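Local coordinates for major pepsin inhibitor 3 (PDB 1F32), which inhibits the aspartic protease pepsin and is secreted by the parasitic nematode Ascaris suum, at residues N84-D89 and P143-V148. Residues are numbered along the deposited sequence; the frame is centred on the assembly and turned at random.
Sequences NKLFID and PSFCTV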
ATOM      1  N   ASN A  84       7.280  -1.958  -3.263  1.00 28.28           N
ATOM      2  CA  ASN A  84       8.041  -1.418  -4.361  1.00 27.15           C
ATOM      3  C   ASN A  84       7.135  -1.356  -5.575  1.00 22.78           C
ATOM      4  O   ASN A  84       7.545  -1.675  -6.679  1.00 22.27           O
ATOM      5  CB  ASN A  84       9.291  -2.271  -4.609  1.00 31.32           C
ATOM      6  CG  ASN A  84      10.237  -2.264  -3.415  1.00 36.01           C
ATOM      7  OD1 ASN A  84      10.554  -1.205  -2.864  1.00 36.80           O
ATOM      8  ND2 ASN A  84      10.692  -3.450  -3.009  1.00 40.09           N
ATOM      9  N   LYS A  85       5.889  -0.936  -5.340  1.00 19.80           N
ATOM     10  CA  LYS A  85       4.895  -0.830  -6.411  1.00 18.34           C
ATOM     11  C   LYS A  85       4.294   0.572  -6.444  1.00 16.30           C
ATOM     12  O   LYS A  85       4.044   1.172  -5.408  1.00 14.28           O
ATOM     13  CB  LYS A  85       3.799  -1.880  -6.221  1.00 18.27           C
ATOM     14  CG  LYS A  85       4.305  -3.341  -6.291  1.00 21.39           C
ATOM     15  CD  LYS A  85       3.142  -4.336  -6.166  1.00 24.27           C
ATOM     16  CE  LYS A  85       3.595  -5.798  -6.070  1.00 27.57           C
ATOM     17  NZ  LYS A  85       2.419  -6.770  -6.100  1.00 27.22           N
ATOM     18  N   LEU A  86       4.059   1.081  -7.653  1.00 15.85           N
ATOM     19  CA  LEU A  86       3.509   2.421  -7.863  1.00 16.25           C
ATOM     20  C   LEU A  86       2.026   2.388  -8.216  1.00 16.67           C
ATOM     21  O   LEU A  86       1.595   1.568  -9.039  1.00 17.06           O
ATOM     22  CB  LEU A  86       4.275   3.121  -9.001  1.00 18.81           C
ATOM     23  CG  LEU A  86       3.643   4.400  -9.577  1.00 18.72           C
ATOM     24  CD1 LEU A  86       3.646   5.475  -8.507  1.00 18.31           C
ATOM     25  CD2 LEU A  86       4.427   4.882 -10.816  1.00 16.68           C
ATOM     26  N   PHE A  87       1.258   3.280  -7.588  1.00 15.58           N
ATOM     27  CA  PHE A  87      -0.182   3.389  -7.818  1.00 17.39           C
ATOM     28  C   PHE A  87      -0.591   4.835  -8.088  1.00 18.95           C
ATOM     29  O   PHE A  87      -0.208   5.740  -7.344  1.00 18.25           O
ATOM     30  CB  PHE A  87      -0.970   2.910  -6.596  1.00 17.78           C
ATOM     31  CG  PHE A  87      -0.679   1.492  -6.197  1.00 16.97           C
ATOM     32  CD1 PHE A  87       0.465   1.174  -5.456  1.00 16.59           C
ATOM     33  CD2 PHE A  87      -1.528   0.466  -6.595  1.00 18.26           C
ATOM     34  CE1 PHE A  87       0.754  -0.154  -5.132  1.00 17.03           C
ATOM     35  CE2 PHE A  87      -1.248  -0.871  -6.275  1.00 19.31           C
ATOM     36  CZ  PHE A  87      -0.108  -1.183  -5.547  1.00 17.30           C
ATOM     37  N   ILE A  88      -1.384   5.037  -9.139  1.00 20.07           N
ATOM     38  CA  ILE A  88      -1.904   6.365  -9.470  1.00 21.16           C
ATOM     39  C   ILE A  88      -3.434   6.215  -9.554  1.00 24.46           C
ATOM     40  O   ILE A  88      -3.939   5.296 -10.208  1.00 25.64           O
ATOM     41  CB  ILE A  88      -1.312   6.869 -10.793  1.00 22.07           C
ATOM     42  CG1 ILE A  88       0.182   7.160 -10.594  1.00 22.84           C
ATOM     43  CG2 ILE A  88      -2.067   8.111 -11.270  1.00 22.25           C
ATOM     44  CD1 ILE A  88       0.943   7.468 -11.878  1.00 20.17           C
ATOM     45  N   ASP A  89      -4.170   7.086  -8.864  1.00 25.17           N
ATOM     46  CA  ASP A  89      -5.630   6.998  -8.845  1.00 28.05           C
ATOM     47  C   ASP A  89      -6.059   5.603  -8.374  1.00 27.73           C
ATOM     48  O   ASP A  89      -7.003   5.012  -8.907  1.00 27.52           O
ATOM     49  CB  ASP A  89      -6.213   7.265 -10.234  1.00 32.21           C
ATOM     50  CG  ASP A  89      -6.232   8.738 -10.582  1.00 37.10           C
ATOM     51  OD1 ASP A  89      -6.788   9.520  -9.782  1.00 38.35           O
ATOM     52  OD2 ASP A  89      -5.702   9.111 -11.653  1.00 41.39           O
ATOM     53  N   PRO A 143       7.183  13.399  -7.077  1.00 17.65           N
ATOM     54  CA  PRO A 143       8.089  12.651  -7.950  1.00 18.73           C
ATOM     55  C   PRO A 143       7.497  12.636  -9.352  1.00 19.51           C
ATOM     56  O   PRO A 143       6.274  12.572  -9.511  1.00 19.59           O
ATOM     57  CB  PRO A 143       8.124  11.261  -7.312  1.00 17.60           C
ATOM     58  CG  PRO A 143       7.968  11.567  -5.850  1.00 16.20           C
ATOM     59  CD  PRO A 143       6.888  12.657  -5.838  1.00 15.62           C
ATOM     60  N   SER A 144       8.351  12.696 -10.365  1.00 20.43           N
ATOM     61  CA  SER A 144       7.860  12.715 -11.738  1.00 24.55           C
ATOM     62  C   SER A 144       7.041  11.479 -12.088  1.00 24.87           C
ATOM     63  O   SER A 144       6.155  11.542 -12.939  1.00 24.29           O
ATOM     64  CB  SER A 144       9.023  12.868 -12.724  1.00 26.98           C
ATOM     65  OG  SER A 144       9.901  11.759 -12.661  1.00 28.70           O
ATOM     66  N   PHE A 145       7.310  10.359 -11.421  1.00 25.25           N
ATOM     67  CA  PHE A 145       6.561   9.151 -11.723  1.00 24.10           C
ATOM     68  C   PHE A 145       5.091   9.219 -11.311  1.00 23.68           C
ATOM     69  O   PHE A 145       4.304   8.340 -11.658  1.00 24.55           O
ATOM     70  CB  PHE A 145       7.246   7.909 -11.127  1.00 24.32           C
ATOM     71  CG  PHE A 145       7.440   7.946  -9.628  1.00 24.43           C
ATOM     72  CD1 PHE A 145       6.356   8.023  -8.763  1.00 22.25           C
ATOM     73  CD2 PHE A 145       8.717   7.834  -9.088  1.00 23.14           C
ATOM     74  CE1 PHE A 145       6.534   7.986  -7.381  1.00 22.50           C
ATOM     75  CE2 PHE A 145       8.910   7.794  -7.712  1.00 23.67           C
ATOM     76  CZ  PHE A 145       7.816   7.869  -6.855  1.00 22.78           C
ATOM     77  N   CYS A 146       4.713  10.265 -10.584  1.00 22.65           N
ATOM     78  CA  CYS A 146       3.326  10.425 -10.176  1.00 22.76           C
ATOM     79  C   CYS A 146       2.469  10.881 -11.361  1.00 25.46           C
ATOM     80  O   CYS A 146       1.249  10.888 -11.274  1.00 23.95           O
ATOM     81  CB  CYS A 146       3.214  11.457  -9.059  1.00 25.37           C
ATOM     82  SG  CYS A 146       3.352  10.878  -7.329  1.00 23.02           S
ATOM     83  N   THR A 147       3.117  11.255 -12.460  1.00 25.90           N
ATOM     84  CA  THR A 147       2.408  11.712 -13.658  1.00 30.39           C
ATOM     85  C   THR A 147       2.349  10.681 -14.793  1.00 32.81           C
ATOM     86  O   THR A 147       3.372  10.148 -15.216  1.00 33.37           O
ATOM     87  CB  THR A 147       3.041  13.009 -14.207  1.00 27.79           C
ATOM     88  OG1 THR A 147       2.913  14.044 -13.225  1.00 25.52           O
ATOM     89  CG2 THR A 147       2.336  13.454 -15.502  1.00 29.45           C
ATOM     90  N   VAL A 148       1.133  10.421 -15.274  1.00 36.71           N
ATOM     91  CA  VAL A 148       0.866   9.471 -16.363  1.00 39.29           C
ATOM     92  C   VAL A 148       1.269   8.026 -16.056  1.00 41.77           C
ATOM     93  O   VAL A 148       2.149   7.766 -15.230  1.00 44.80           O
ATOM     94  CB  VAL A 148       1.545   9.921 -17.696  1.00 39.63           C
ATOM     95  CG1 VAL A 148       2.804   9.102 -17.970  1.00 40.38           C
ATOM     96  CG2 VAL A 148       0.558   9.786 -18.849  1.00 41.43           C
TER
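Leu86 and Ile88, on the same face of strand 85-88, meet the C-terminal turn 143-148 through their methyl groups; no hydrogen bond links the two segments. Leu86 divides its branches between ring and backbone. CD1 approaches the Phe145 ring obliquely, 3.7 Å from Phe145 CD1. CD2 packs against the carbonyl, 3.6 Å from Phe145 O.

Ile88 extends its longer branch, with CD1 anti to CA (chi2 171°), into a cluster of main-chain carbonyls. Its CD1 lies 3.5 Å from Cys146 O and equally close to Phe145 O. On the C-terminal side the same methyl comes within 3.6 Å of Val148 O.

Phe145 CG sits between its own backbone N and carbonyl carbon (chi1 58°), folding the ring back over Pro143, whose CB lies 3.4 Å above the centre of one face. Within the turn, Cys146 N donates to Pro143 O and Thr147 N to Ser144 O, giving 3-10 geometry. Phe145 also touches Val104 of helix 98-116.

The CB of Cys146 is directed away from strand 85-88, and its SG forms a disulfide with Cys79 of the adjacent strand 79-82. The contact thus packs strand methyls against a phenyl ring and backbone carbonyls, setting a disulfide-anchored C-terminal tail between the antiparallel sheet and helix 98-116 of the pepsin inhibitor-3 fold.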